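Local coordinates for putative cell adhesion protein (Parabacteroides distasonis, PDB 3LIU), which is a putative fimbrilin of the FimA/Mfa1 family that probably serves as a building subunit of an adhesive pilus, at residues Y80-N91 with L125-L136; D108-L116 with A208-T217. One frame throughout, in Å; residues are numbered along the deposited sequence.

Interaction 1: Y80-N91 with L125-L136; sequences YAGEAHVVVVAN and LTMSSKVLDVTL
Ser-129 turns its hydroxyl back onto the partner strand, where OG takes the N-H of Val-88 (3.0 Å from N to OG) in place of a backbone carbonyl. Its first torsion (chi1 76°) sets OG between its own N and carbonyl carbon, from where it also donates to Lys-130 O at 2.8 Å. The backbone N-H of Ser-129 bonds Val-88 O in return. With an alanine here OG is gone, and the buried Val-88 N-H would probably be left without its acceptor where the pairing shifts by one residue. The two segments form antiparallel neighbours in the beta-rich FimA-family region, with regular pairing from Gly-82/Leu-136 to Val-86/Leu-132 and again at Ala-90/Met-127. On the buried face, Val-86 and Val-134 cross at about a right angle, CG2 to CG2 4.0 Å, and Leu-136 brings CD1 to 4.1 Å from Ala-84 CB; small and branched groups suit this core shared with Leu-19 and Leu-21. The other face carries Glu-83, His-85, Asp-133 and Thr-135. Glu-83 OE2 lies 2.7 Å from Asp-133 OD1, so one acid is probably protonated. Leu-125 O lies in the amide plane of Asn-91, 3.0 Å from ND2, which stands above the Leu-125 carbonyl plane and also bonds Asp-42 O.

Interaction 2: D108-L116 with A208-T217; sequences DFIETTINL and AKGVSSVAST
A short antiparallel strand pair, 113-115 against 211-213, together with the turn leaving helix 106-110, makes up this contact. Ile-114 and Ser-212 form its hydrogen-bonded pair: Ile-114 N reaches Ser-212 O at 2.8 Å, nearly straight at 166°, whereas the return bond from Ser-212 N to Ile-114 O is weak. Beyond it, Leu-116 N bonds Gly-210 O at 2.9 Å, and a water bridges that same oxygen to Asn-115 OD1. At the helix end, Ile-110 O accepts the N-H of Ala-215 in its carbonyl plane, on a lone pair, N to O 3.2 Å. The Ile-110 side chain lies against the loop 214-217, CB 4.0 Å from Ala-215 CB; with CG1 set between the backbone N and carbonyl carbon (chi1 71°), CD1 extends to Thr-217 OG1, 3.6 Å away. Ile-114 and Val-214 cross at about a right angle, their CG2 methyls 3.9 Å apart, and branched side chains suit this buried spot. On the opposite face of the pair, Thr-113 lays its CG2 methyl on Val-211 CB at 3.8 Å. Glu-111 and Ser-213 are both held by Lys-225, the acid through a salt bridge and the hydroxyl through a hydrogen bond. Helix 94-101 packs on Thr-112 and Ile-114, strand 172-185 meets Ile-114 and Val-214 through Asp-174, and strand 82-90 receives Phe-109, Val-214 and Ala-215.

Both contacts are mainly buried, but interaction 1 joins strands 82-90 and 127-136 side by side, while interaction 2 ties the end of helix 106-110 and strand 113-115 to the end of strand 193-213, nearer the centre of the chain. Interaction 1 rests on a long run of paired backbones, with acids at its more open end; interaction 2 has fewer, partly weak bonds and draws on water and methyl packing. They meet directly: Phe-109 packs on Val-89, Ser-128 OG probably bonds Val-214 O, and Val-131 N probably bonds Thr-217 O at 3.0 Å. Residues 208-217 thus reach the irregular middle of strand 127-136.

Interaction 1: Y80-N91 with L125-L136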
ATOM      1  N   TYR A  80       5.222 -28.901  15.649  1.00 21.86           N
ATOM      2  CA  TYR A  80       4.740 -30.301  15.696  1.00 21.99           C
ATOM      3  C   TYR A  80       4.710 -30.953  14.320  1.00 22.50           C
ATOM      4  O   TYR A  80       4.674 -30.258  13.286  1.00 20.42           O
ATOM      5  CB  TYR A  80       3.348 -30.384  16.345  1.00 24.68           C
ATOM      6  CG  TYR A  80       3.294 -29.772  17.748  1.00 30.80           C
ATOM      7  CD1 TYR A  80       3.807 -30.459  18.845  1.00 34.58           C
ATOM      8  CD2 TYR A  80       2.733 -28.512  17.965  1.00 37.14           C
ATOM      9  CE1 TYR A  80       3.764 -29.917  20.127  1.00 36.83           C
ATOM     10  CE2 TYR A  80       2.686 -27.957  19.250  1.00 39.26           C
ATOM     11  CZ  TYR A  80       3.206 -28.669  20.325  1.00 39.36           C
ATOM     12  OH  TYR A  80       3.175 -28.135  21.597  1.00 42.04           O
ATOM     13  N   ALA A  81       4.748 -32.290  14.299  1.00 21.48           N
ATOM     14  CA  ALA A  81       4.673 -33.009  13.037  1.00 22.71           C
ATOM     15  C   ALA A  81       3.239 -33.011  12.500  1.00 23.21           C
ATOM     16  O   ALA A  81       2.284 -32.891  13.249  1.00 23.54           O
ATOM     17  CB  ALA A  81       5.191 -34.416  13.172  1.00 21.71           C
ATOM     18  N   GLY A  82       3.102 -33.168  11.185  1.00 22.51           N
ATOM     19  CA  GLY A  82       1.785 -33.235  10.554  1.00 20.26           C
ATOM     20  C   GLY A  82       1.606 -32.207   9.474  1.00 20.02           C
ATOM     21  O   GLY A  82       2.501 -31.361   9.205  1.00 17.17           O
ATOM     22  N   GLU A  83       0.454 -32.302   8.812  1.00 19.26           N
ATOM     23  CA  GLU A  83       0.106 -31.360   7.783  1.00 17.37           C
ATOM     24  C   GLU A  83      -0.222 -30.036   8.445  1.00 15.99           C
ATOM     25  O   GLU A  83      -0.866 -30.013   9.479  1.00 16.60           O
ATOM     26  CB  GLU A  83      -1.071 -31.843   6.934  1.00 18.98           C
ATOM     27  CG  GLU A  83      -1.259 -30.992   5.682  1.00 21.57           C
ATOM     28  CD  GLU A  83      -2.271 -31.574   4.694  1.00 30.73           C
ATOM     29  OE1 GLU A  83      -2.798 -32.695   4.926  1.00 23.20           O
ATOM     30  OE2 GLU A  83      -2.535 -30.897   3.687  1.00 29.54           O
ATOM     31  N   ALA A  84       0.267 -28.947   7.847  1.00 14.19           N
ATOM     32  CA  ALA A  84       0.068 -27.619   8.383  1.00 14.93           C
ATOM     33  C   ALA A  84      -0.035 -26.564   7.300  1.00 12.38           C
ATOM     34  O   ALA A  84       0.464 -26.732   6.172  1.00 14.32           O
ATOM     35  CB  ALA A  84       1.186 -27.257   9.382  1.00 16.09           C
ATOM     36  N   HIS A  85      -0.680 -25.465   7.674  1.00 14.65           N
ATOM     37  CA  HIS A  85      -0.761 -24.274   6.868  1.00 14.25           C
ATOM     38  C   HIS A  85       0.184 -23.229   7.475  1.00 15.43           C
ATOM     39  O   HIS A  85       0.157 -22.995   8.671  1.00 19.10           O
ATOM     40  CB  HIS A  85      -2.188 -23.790   6.789  1.00 16.73           C
ATOM     41  CG  HIS A  85      -3.071 -24.655   5.948  1.00 22.71           C
ATOM     42  ND1 HIS A  85      -4.199 -25.266   6.442  1.00 29.92           N
ATOM     43  CD2 HIS A  85      -2.983 -25.022   4.648  1.00 32.80           C
ATOM     44  CE1 HIS A  85      -4.773 -25.968   5.483  1.00 32.30           C
ATOM     45  NE2 HIS A  85      -4.049 -25.848   4.387  1.00 32.10           N
ATOM     46  N   VAL A  86       1.057 -22.671   6.638  1.00 13.88           N
ATOM     47  CA  VAL A  86       2.150 -21.798   7.064  1.00 10.88           C
ATOM     48  C   VAL A  86       2.054 -20.499   6.298  1.00 12.90           C
ATOM     49  O   VAL A  86       1.883 -20.516   5.094  1.00 13.05           O
ATOM     50  CB  VAL A  86       3.493 -22.452   6.746  1.00 11.78           C
ATOM     51  CG1 VAL A  86       4.650 -21.574   7.135  1.00 10.68           C
ATOM     52  CG2 VAL A  86       3.583 -23.823   7.424  1.00  9.03           C
ATOM     53  N   VAL A  87       2.175 -19.388   7.018  1.00 14.24           N
ATOM     54  CA  VAL A  87       2.213 -18.063   6.423  0.50 12.42           C
ATOM     55  C   VAL A  87       3.339 -17.248   7.083  1.00 14.41           C
ATOM     56  O   VAL A  87       3.615 -17.374   8.277  1.00 13.91           O
ATOM     57  CB  VAL A  87       0.822 -17.353   6.494  0.50 11.65           C
ATOM     58  CG1 VAL A  87       0.224 -17.410   7.915  0.50  6.02           C
ATOM     59  CG2 VAL A  87       0.907 -15.900   5.985  0.50 11.22           C
ATOM     60  N   VAL A  88       4.003 -16.427   6.288  1.00 15.81           N
ATOM     61  CA  VAL A  88       5.124 -15.663   6.744  1.00 14.43           C
ATOM     62  C   VAL A  88       4.791 -14.202   6.559  1.00 14.87           C
ATOM     63  O   VAL A  88       4.341 -13.792   5.481  1.00 12.25           O
ATOM     64  CB  VAL A  88       6.364 -16.009   5.906  1.00 17.75           C
ATOM     65  CG1 VAL A  88       7.602 -15.207   6.365  1.00 19.10           C
ATOM     66  CG2 VAL A  88       6.608 -17.503   5.973  1.00 18.76           C
ATOM     67  N   VAL A  89       5.046 -13.418   7.606  1.00 12.53           N
ATOM     68  CA  VAL A  89       4.894 -11.987   7.577  1.00  9.07           C
ATOM     69  C   VAL A  89       6.239 -11.321   7.864  1.00 11.44           C
ATOM     70  O   VAL A  89       6.866 -11.557   8.890  1.00 13.00           O
ATOM     71  CB  VAL A  89       3.839 -11.491   8.626  1.00 11.71           C
ATOM     72  CG1 VAL A  89       3.794  -9.914   8.644  1.00  9.19           C
ATOM     73  CG2 VAL A  89       2.442 -12.067   8.312  1.00  7.70           C
ATOM     74  N   ALA A  90       6.672 -10.449   6.978  1.00 11.16           N
ATOM     75  CA  ALA A  90       7.879  -9.638   7.212  1.00 11.87           C
ATOM     76  C   ALA A  90       7.540  -8.307   7.841  1.00 11.43           C
ATOM     77  O   ALA A  90       6.565  -7.645   7.449  1.00  8.64           O
ATOM     78  CB  ALA A  90       8.658  -9.393   5.884  1.00  8.74           C
ATOM     79  N   ASN A  91       8.385  -7.906   8.791  1.00 13.44           N
ATOM     80  CA  ASN A  91       8.425  -6.538   9.318  1.00 11.67           C
ATOM     81  C   ASN A  91       7.158  -6.139  10.105  1.00 13.50           C
ATOM     82  O   ASN A  91       6.744  -4.997  10.089  1.00 14.21           O
ATOM     83  CB  ASN A  91       8.712  -5.545   8.188  1.00 12.93           C
ATOM     84  CG  ASN A  91      10.059  -5.807   7.501  1.00 13.41           C
ATOM     85  OD1 ASN A  91      11.008  -6.201   8.150  1.00 17.50           O
ATOM     86  ND2 ASN A  91      10.113  -5.644   6.172  1.00  9.87           N
ATOM     87  N   LEU A 125       8.752  -2.303   5.430  1.00 13.12           N
ATOM     88  CA  LEU A 125       7.356  -2.338   5.012  1.00 12.19           C
ATOM     89  C   LEU A 125       6.791  -3.726   5.281  1.00 12.29           C
ATOM     90  O   LEU A 125       7.471  -4.735   5.090  1.00 11.80           O
ATOM     91  CB  LEU A 125       7.244  -2.011   3.523  1.00 13.32           C
ATOM     92  CG  LEU A 125       7.761  -0.624   3.148  1.00  8.38           C
ATOM     93  CD1 LEU A 125       7.641  -0.403   1.683  1.00  6.35           C
ATOM     94  CD2 LEU A 125       6.948   0.446   3.916  1.00  6.65           C
ATOM     95  N   THR A 126       5.553  -3.793   5.741  1.00 12.54           N
ATOM     96  CA  THR A 126       4.975  -5.086   6.027  1.00 11.95           C
ATOM     97  C   THR A 126       4.787  -5.854   4.716  1.00 12.80           C
ATOM     98  O   THR A 126       4.251  -5.317   3.751  1.00 10.22           O
ATOM     99  CB  THR A 126       3.610  -4.989   6.727  1.00 12.96           C
ATOM    100  OG1 THR A 126       3.662  -4.014   7.787  1.00  9.55           O
ATOM    101  CG2 THR A 126       3.234  -6.387   7.298  1.00  8.30           C
HETATM  102  N   MSE A 127       5.211  -7.109   4.683  1.00 13.22           N
HETATM  103  CA  MSE A 127       5.020  -7.979   3.500  1.00 12.13           C
HETATM  104  C   MSE A 127       4.522  -9.346   3.970  1.00 12.71           C
HETATM  105  O   MSE A 127       4.805  -9.743   5.099  1.00 14.62           O
HETATM  106  CB  MSE A 127       6.369  -8.219   2.781  1.00 11.61           C
HETATM  107  CG  MSE A 127       7.114  -6.996   2.398  1.00 13.93           C
HETATM  108 SE   MSE A 127       9.008  -7.371   2.330  0.75 16.18          SE
HETATM  109  CE  MSE A 127       9.625  -5.525   2.033  1.00 19.02           C
ATOM    110  N   SER A 128       3.847 -10.082   3.104  1.00 11.52           N
ATOM    111  CA  SER A 128       3.417 -11.434   3.435  1.00 12.50           C
ATOM    112  C   SER A 128       3.544 -12.398   2.284  1.00 11.13           C
ATOM    113  O   SER A 128       3.502 -12.005   1.147  1.00 11.75           O
ATOM    114  CB  SER A 128       1.959 -11.463   3.866  1.00 14.54           C
ATOM    115  OG  SER A 128       1.150 -10.746   2.954  1.00  9.28           O
ATOM    116  N   SER A 129       3.670 -13.670   2.634  1.00 12.49           N
ATOM    117  CA  SER A 129       3.573 -14.784   1.706  1.00 13.70           C
ATOM    118  C   SER A 129       2.133 -15.205   1.551  1.00 11.40           C
ATOM    119  O   SER A 129       1.263 -14.727   2.259  1.00  9.25           O
ATOM    120  CB  SER A 129       4.369 -15.962   2.259  1.00 10.77           C
ATOM    121  OG  SER A 129       3.682 -16.625   3.325  1.00 11.49           O
ATOM    122  N   LYS A 130       1.891 -16.115   0.627  1.00 12.67           N
ATOM    123  CA  LYS A 130       0.595 -16.797   0.555  1.00 13.33           C
ATOM    124  C   LYS A 130       0.548 -17.831   1.635  1.00 12.48           C
ATOM    125  O   LYS A 130       1.563 -18.074   2.304  1.00 11.80           O
ATOM    126  CB  LYS A 130       0.429 -17.467  -0.791  1.00 15.98           C
ATOM    127  CG  LYS A 130       1.269 -18.747  -1.015  1.00 18.32           C
ATOM    128  CD  LYS A 130       0.882 -19.401  -2.356  1.00 24.57           C
ATOM    129  CE  LYS A 130       1.922 -20.392  -2.895  1.00 28.68           C
ATOM    130  NZ  LYS A 130       1.235 -21.232  -3.932  1.00 36.15           N
ATOM    131  N   VAL A 131      -0.599 -18.492   1.786  1.00 10.44           N
ATOM    132  CA  VAL A 131      -0.695 -19.592   2.721  1.00 13.45           C
ATOM    133  C   VAL A 131      -0.146 -20.867   2.079  1.00 14.60           C
ATOM    134  O   VAL A 131      -0.599 -21.234   1.010  1.00 13.94           O
ATOM    135  CB  VAL A 131      -2.157 -19.819   3.203  1.00 16.02           C
ATOM    136  CG1 VAL A 131      -2.252 -21.035   4.100  1.00 15.46           C
ATOM    137  CG2 VAL A 131      -2.679 -18.584   3.959  1.00 14.49           C
ATOM    138  N   LEU A 132       0.839 -21.492   2.723  1.00 12.06           N
ATOM    139  CA  LEU A 132       1.504 -22.707   2.225  1.00 16.79           C
ATOM    140  C   LEU A 132       0.881 -23.927   2.856  1.00 16.66           C
ATOM    141  O   LEU A 132       0.458 -23.890   4.012  1.00 18.81           O
ATOM    142  CB  LEU A 132       3.015 -22.689   2.569  1.00 16.78           C
ATOM    143  CG  LEU A 132       3.762 -21.396   2.200  1.00 20.42           C
ATOM    144  CD1 LEU A 132       5.237 -21.403   2.627  1.00 20.89           C
ATOM    145  CD2 LEU A 132       3.675 -21.201   0.725  1.00 19.65           C
ATOM    146  N   ASP A 133       0.796 -25.007   2.103  1.00 14.61           N
ATOM    147  CA  ASP A 133       0.375 -26.286   2.656  1.00 17.92           C
ATOM    148  C   ASP A 133       1.538 -27.282   2.622  1.00 15.51           C
ATOM    149  O   ASP A 133       1.999 -27.624   1.556  1.00 19.20           O
ATOM    150  CB  ASP A 133      -0.828 -26.826   1.861  1.00 19.17           C
ATOM    151  CG  ASP A 133      -1.285 -28.194   2.359  1.00 28.25           C
ATOM    152  OD1 ASP A 133      -1.524 -28.343   3.581  1.00 36.12           O
ATOM    153  OD2 ASP A 133      -1.404 -29.116   1.531  1.00 41.99           O
ATOM    154  N   VAL A 134       1.975 -27.768   3.767  1.00 11.52           N
ATOM    155  CA  VAL A 134       3.104 -28.678   3.857  1.00 13.89           C
ATOM    156  C   VAL A 134       2.836 -29.812   4.846  1.00 15.28           C
ATOM    157  O   VAL A 134       1.975 -29.708   5.731  1.00 15.34           O
ATOM    158  CB  VAL A 134       4.388 -27.933   4.304  1.00 16.60           C
ATOM    159  CG1 VAL A 134       4.738 -26.839   3.301  1.00  9.67           C
ATOM    160  CG2 VAL A 134       4.247 -27.383   5.730  1.00 15.63           C
ATOM    161  N   THR A 135       3.569 -30.904   4.694  1.00 16.48           N
ATOM    162  CA  THR A 135       3.542 -31.976   5.703  1.00 18.36           C
ATOM    163  C   THR A 135       4.880 -32.022   6.423  1.00 18.55           C
ATOM    164  O   THR A 135       5.920 -32.306   5.825  1.00 17.24           O
ATOM    165  CB  THR A 135       3.164 -33.324   5.090  1.00 19.66           C
ATOM    166  OG1 THR A 135       1.893 -33.170   4.466  1.00 19.17           O
ATOM    167  CG2 THR A 135       3.098 -34.459   6.173  1.00 17.54           C
ATOM    168  N   LEU A 136       4.841 -31.686   7.706  1.00 20.03           N
ATOM    169  CA  LEU A 136       6.042 -31.659   8.538  1.00 18.46           C
ATOM    170  C   LEU A 136       6.313 -33.070   9.045  1.00 18.87           C
ATOM    171  O   LEU A 136       5.427 -33.724   9.574  1.00 18.70           O
ATOM    172  CB  LEU A 136       5.872 -30.651   9.703  1.00 18.20           C
ATOM    173  CG  LEU A 136       5.590 -29.179   9.303  1.00 17.11           C
ATOM    174  CD1 LEU A 136       5.047 -28.313  10.465  1.00 14.42           C
ATOM    175  CD2 LEU A 136       6.813 -28.519   8.668  1.00 12.09           C
TER

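Interaction 2: D108-L116 with A208-T217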
ATOM      1  N   ASP A 108      -7.850 -16.032  11.456  1.00 11.01           N
ATOM      2  CA  ASP A 108      -7.577 -14.915  12.393  1.00 13.44           C
ATOM      3  C   ASP A 108      -6.166 -14.360  12.188  1.00 12.87           C
ATOM      4  O   ASP A 108      -5.965 -13.158  12.279  1.00 10.14           O
ATOM      5  CB  ASP A 108      -7.784 -15.303  13.871  1.00 10.90           C
ATOM      6  CG  ASP A 108      -9.270 -15.531  14.201  1.00 17.00           C
ATOM      7  OD1 ASP A 108     -10.012 -14.603  13.917  1.00 16.10           O
ATOM      8  OD2 ASP A 108      -9.703 -16.606  14.710  1.00 15.33           O
ATOM      9  N   PHE A 109      -5.209 -15.232  11.860  1.00 12.67           N
ATOM     10  CA  PHE A 109      -3.832 -14.772  11.649  1.00 11.68           C
ATOM     11  C   PHE A 109      -3.821 -13.778  10.472  1.00 12.04           C
ATOM     12  O   PHE A 109      -3.441 -12.634  10.633  1.00 10.39           O
ATOM     13  CB  PHE A 109      -2.894 -15.977  11.455  1.00 13.26           C
ATOM     14  CG  PHE A 109      -1.442 -15.619  11.266  1.00 10.63           C
ATOM     15  CD1 PHE A 109      -0.960 -15.239  10.023  1.00 10.19           C
ATOM     16  CD2 PHE A 109      -0.556 -15.740  12.304  1.00 10.43           C
ATOM     17  CE1 PHE A 109       0.388 -14.895   9.842  1.00 11.58           C
ATOM     18  CE2 PHE A 109       0.767 -15.434  12.145  1.00  9.36           C
ATOM     19  CZ  PHE A 109       1.242 -14.998  10.899  1.00 10.44           C
ATOM     20  N   ILE A 110      -4.299 -14.195   9.312  1.00 12.28           N
ATOM     21  CA  ILE A 110      -4.116 -13.408   8.082  1.00 14.56           C
ATOM     22  C   ILE A 110      -5.037 -12.161   8.079  1.00 13.64           C
ATOM     23  O   ILE A 110      -4.730 -11.151   7.441  1.00 13.36           O
ATOM     24  CB  ILE A 110      -4.291 -14.263   6.776  1.00 13.02           C
ATOM     25  CG1 ILE A 110      -5.756 -14.646   6.559  1.00 11.46           C
ATOM     26  CG2 ILE A 110      -3.369 -15.486   6.812  1.00 10.02           C
ATOM     27  CD1 ILE A 110      -6.023 -15.415   5.179  1.00 13.59           C
ATOM     28  N   GLU A 111      -6.153 -12.253   8.805  1.00 13.80           N
ATOM     29  CA  GLU A 111      -7.080 -11.113   9.009  1.00 13.09           C
ATOM     30  C   GLU A 111      -6.606 -10.096  10.038  1.00 11.09           C
ATOM     31  O   GLU A 111      -7.273  -9.075  10.204  1.00  8.83           O
ATOM     32  CB  GLU A 111      -8.483 -11.607   9.398  1.00 13.93           C
ATOM     33  CG  GLU A 111      -9.242 -12.272   8.243  1.00 15.95           C
ATOM     34  CD  GLU A 111      -9.758 -11.220   7.230  1.00 33.02           C
ATOM     35  OE1 GLU A 111     -10.038 -10.041   7.587  1.00 30.84           O
ATOM     36  OE2 GLU A 111      -9.856 -11.567   6.052  1.00 35.33           O
ATOM     37  N   THR A 112      -5.505 -10.359  10.738  1.00 10.77           N
ATOM     38  CA  THR A 112      -4.949  -9.403  11.661  1.00 13.20           C
ATOM     39  C   THR A 112      -4.795  -8.005  11.036  1.00 12.75           C
ATOM     40  O   THR A 112      -4.311  -7.866   9.928  1.00 12.54           O
ATOM     41  CB  THR A 112      -3.585  -9.865  12.214  1.00 14.81           C
ATOM     42  OG1 THR A 112      -3.759 -11.102  12.881  1.00  9.85           O
ATOM     43  CG2 THR A 112      -3.048  -8.875  13.209  1.00 11.40           C
ATOM     44  N   THR A 113      -5.264  -6.979  11.743  1.00 11.29           N
ATOM     45  CA  THR A 113      -5.284  -5.631  11.191  1.00 11.53           C
ATOM     46  C   THR A 113      -3.918  -4.967  11.372  1.00 10.71           C
ATOM     47  O   THR A 113      -3.413  -4.910  12.484  1.00 11.80           O
ATOM     48  CB  THR A 113      -6.367  -4.777  11.836  1.00 14.70           C
ATOM     49  OG1 THR A 113      -7.646  -5.358  11.527  1.00 12.63           O
ATOM     50  CG2 THR A 113      -6.307  -3.330  11.266  1.00 10.94           C
ATOM     51  N   ILE A 114      -3.329  -4.454  10.292  1.00  9.78           N
ATOM     52  CA  ILE A 114      -2.081  -3.652  10.422  1.00 10.29           C
ATOM     53  C   ILE A 114      -2.438  -2.156  10.232  1.00 11.43           C
ATOM     54  O   ILE A 114      -3.498  -1.838   9.655  1.00 10.40           O
ATOM     55  CB  ILE A 114      -0.939  -4.139   9.441  1.00 10.75           C
ATOM     56  CG1 ILE A 114      -1.439  -4.161   7.995  1.00 10.52           C
ATOM     57  CG2 ILE A 114      -0.327  -5.474   9.987  1.00  5.76           C
ATOM     58  CD1 ILE A 114      -0.390  -4.621   6.837  1.00 11.30           C
ATOM     59  N   ASN A 115      -1.572  -1.261  10.721  1.00  9.49           N
ATOM     60  CA  ASN A 115      -1.834   0.181  10.776  1.00  9.79           C
ATOM     61  C   ASN A 115      -0.808   0.961   9.970  1.00 10.05           C
ATOM     62  O   ASN A 115       0.400   0.737  10.079  1.00 10.20           O
ATOM     63  CB  ASN A 115      -1.836   0.659  12.214  1.00  8.48           C
ATOM     64  CG  ASN A 115      -2.814  -0.103  13.057  1.00 15.67           C
ATOM     65  OD1 ASN A 115      -4.043   0.064  12.915  1.00 17.87           O
ATOM     66  ND2 ASN A 115      -2.292  -0.980  13.917  1.00  5.74           N
ATOM     67  N   LEU A 116      -1.312   1.846   9.129  1.00 11.62           N
ATOM     68  CA  LEU A 116      -0.502   2.518   8.094  1.00 11.48           C
ATOM     69  C   LEU A 116       0.596   3.361   8.692  1.00 13.79           C
ATOM     70  O   LEU A 116       1.681   3.402   8.154  1.00 10.68           O
ATOM     71  CB  LEU A 116      -1.387   3.362   7.154  1.00 12.42           C
ATOM     72  CG  LEU A 116      -0.652   3.991   5.960  1.00 10.72           C
ATOM     73  CD1 LEU A 116       0.065   2.905   5.087  1.00 11.08           C
ATOM     74  CD2 LEU A 116      -1.633   4.811   5.040  1.00  8.10           C
ATOM     75  N   ALA A 208      -6.747   7.687   2.079  1.00 12.11           N
ATOM     76  CA  ALA A 208      -5.862   6.519   2.150  1.00  9.36           C
ATOM     77  C   ALA A 208      -6.453   5.599   3.207  1.00  9.52           C
ATOM     78  O   ALA A 208      -6.662   6.040   4.343  1.00 12.48           O
ATOM     79  CB  ALA A 208      -4.424   6.962   2.567  1.00  5.41           C
ATOM     80  N   LYS A 209      -6.764   4.355   2.857  1.00  9.48           N
ATOM     81  CA  LYS A 209      -7.168   3.406   3.891  1.00  9.40           C
ATOM     82  C   LYS A 209      -5.976   3.201   4.816  1.00 11.54           C
ATOM     83  O   LYS A 209      -4.861   2.911   4.373  1.00 10.42           O
ATOM     84  CB  LYS A 209      -7.703   2.118   3.310  1.00  8.44           C
ATOM     85  CG  LYS A 209      -9.128   2.278   2.812  1.00 10.99           C
ATOM     86  CD  LYS A 209      -9.831   1.001   2.510  1.00  7.18           C
ATOM     87  CE  LYS A 209     -11.309   1.261   2.136  1.00  7.86           C
ATOM     88  NZ  LYS A 209     -12.052   0.043   1.758  1.00  9.21           N
ATOM     89  N   GLY A 210      -6.202   3.425   6.105  1.00 10.76           N
ATOM     90  CA  GLY A 210      -5.119   3.355   7.062  1.00 10.43           C
ATOM     91  C   GLY A 210      -5.046   2.044   7.780  1.00 10.40           C
ATOM     92  O   GLY A 210      -4.220   1.876   8.678  1.00  9.89           O
ATOM     93  N   VAL A 211      -5.921   1.114   7.388  1.00 12.15           N
ATOM     94  CA  VAL A 211      -5.933  -0.254   7.923  1.00  8.85           C
ATOM     95  C   VAL A 211      -5.991  -1.255   6.769  1.00  9.78           C
ATOM     96  O   VAL A 211      -6.514  -0.956   5.685  1.00 10.75           O
ATOM     97  CB  VAL A 211      -7.121  -0.549   8.863  1.00 10.84           C
ATOM     98  CG1 VAL A 211      -7.040   0.220  10.186  1.00  6.23           C
ATOM     99  CG2 VAL A 211      -8.478  -0.275   8.137  1.00  7.40           C
ATOM    100  N   SER A 212      -5.460  -2.449   7.033  1.00 11.66           N
ATOM    101  CA  SER A 212      -5.374  -3.565   6.057  1.00 11.00           C
ATOM    102  C   SER A 212      -5.288  -4.895   6.797  1.00  9.43           C
ATOM    103  O   SER A 212      -4.832  -4.962   7.944  1.00 10.45           O
ATOM    104  CB  SER A 212      -4.133  -3.414   5.146  1.00 12.66           C
ATOM    105  OG  SER A 212      -3.918  -4.550   4.278  1.00 12.55           O
ATOM    106  N   SER A 213      -5.709  -5.968   6.155  1.00 10.49           N
ATOM    107  CA  SER A 213      -5.343  -7.321   6.624  1.00 10.62           C
ATOM    108  C   SER A 213      -3.819  -7.522   6.389  1.00 11.51           C
ATOM    109  O   SER A 213      -3.245  -6.915   5.496  1.00 10.26           O
ATOM    110  CB  SER A 213      -6.148  -8.390   5.858  1.00 10.49           C
ATOM    111  OG  SER A 213      -7.506  -8.307   6.214  1.00  8.27           O
ATOM    112  N   VAL A 214      -3.188  -8.382   7.173  1.00 11.30           N
ATOM    113  CA  VAL A 214      -1.758  -8.593   7.067  1.00  8.64           C
ATOM    114  C   VAL A 214      -1.391  -9.508   5.876  1.00 10.68           C
ATOM    115  O   VAL A 214      -0.314  -9.376   5.317  1.00 13.13           O
ATOM    116  CB  VAL A 214      -1.152  -9.114   8.385  1.00 12.30           C
ATOM    117  CG1 VAL A 214      -1.541 -10.570   8.678  1.00 11.64           C
ATOM    118  CG2 VAL A 214       0.365  -8.920   8.381  1.00  7.45           C
ATOM    119  N   ALA A 215      -2.265 -10.442   5.521  1.00  9.31           N
ATOM    120  CA  ALA A 215      -1.944 -11.415   4.476  1.00 11.03           C
ATOM    121  C   ALA A 215      -3.209 -11.908   3.816  1.00 11.69           C
ATOM    122  O   ALA A 215      -4.303 -11.743   4.386  1.00  8.71           O
ATOM    123  CB  ALA A 215      -1.134 -12.550   5.049  1.00  6.12           C
ATOM    124  N   SER A 216      -3.038 -12.475   2.609  1.00 11.01           N
ATOM    125  CA  SER A 216      -4.070 -13.134   1.845  1.00 13.53           C
ATOM    126  C   SER A 216      -3.754 -14.620   1.646  1.00 12.86           C
ATOM    127  O   SER A 216      -2.588 -15.040   1.662  1.00 12.45           O
ATOM    128  CB  SER A 216      -4.229 -12.474   0.469  1.00 13.71           C
ATOM    129  OG  SER A 216      -3.041 -12.603  -0.273  1.00 10.74           O
ATOM    130  N   THR A 217      -4.797 -15.408   1.406  1.00 12.60           N
ATOM    131  CA  THR A 217      -4.647 -16.838   1.172  1.00 12.53           C
ATOM    132  C   THR A 217      -3.820 -17.139  -0.067  1.00 14.37           C
ATOM    133  O   THR A 217      -2.889 -17.982  -0.052  1.00 12.75           O
ATOM    134  CB  THR A 217      -6.018 -17.516   0.994  1.00 16.50           C
ATOM    135  OG1 THR A 217      -6.727 -17.427   2.227  1.00 15.89           O
ATOM    136  CG2 THR A 217      -5.833 -18.943   0.652  1.00 14.75           C
TER
HETATM  137  O   HOH W   1      -6.989 -12.030   4.277  1.00 20.81           O
HETATM  138  O   HOH W   2      -4.567   2.632  11.399  1.00 17.94           O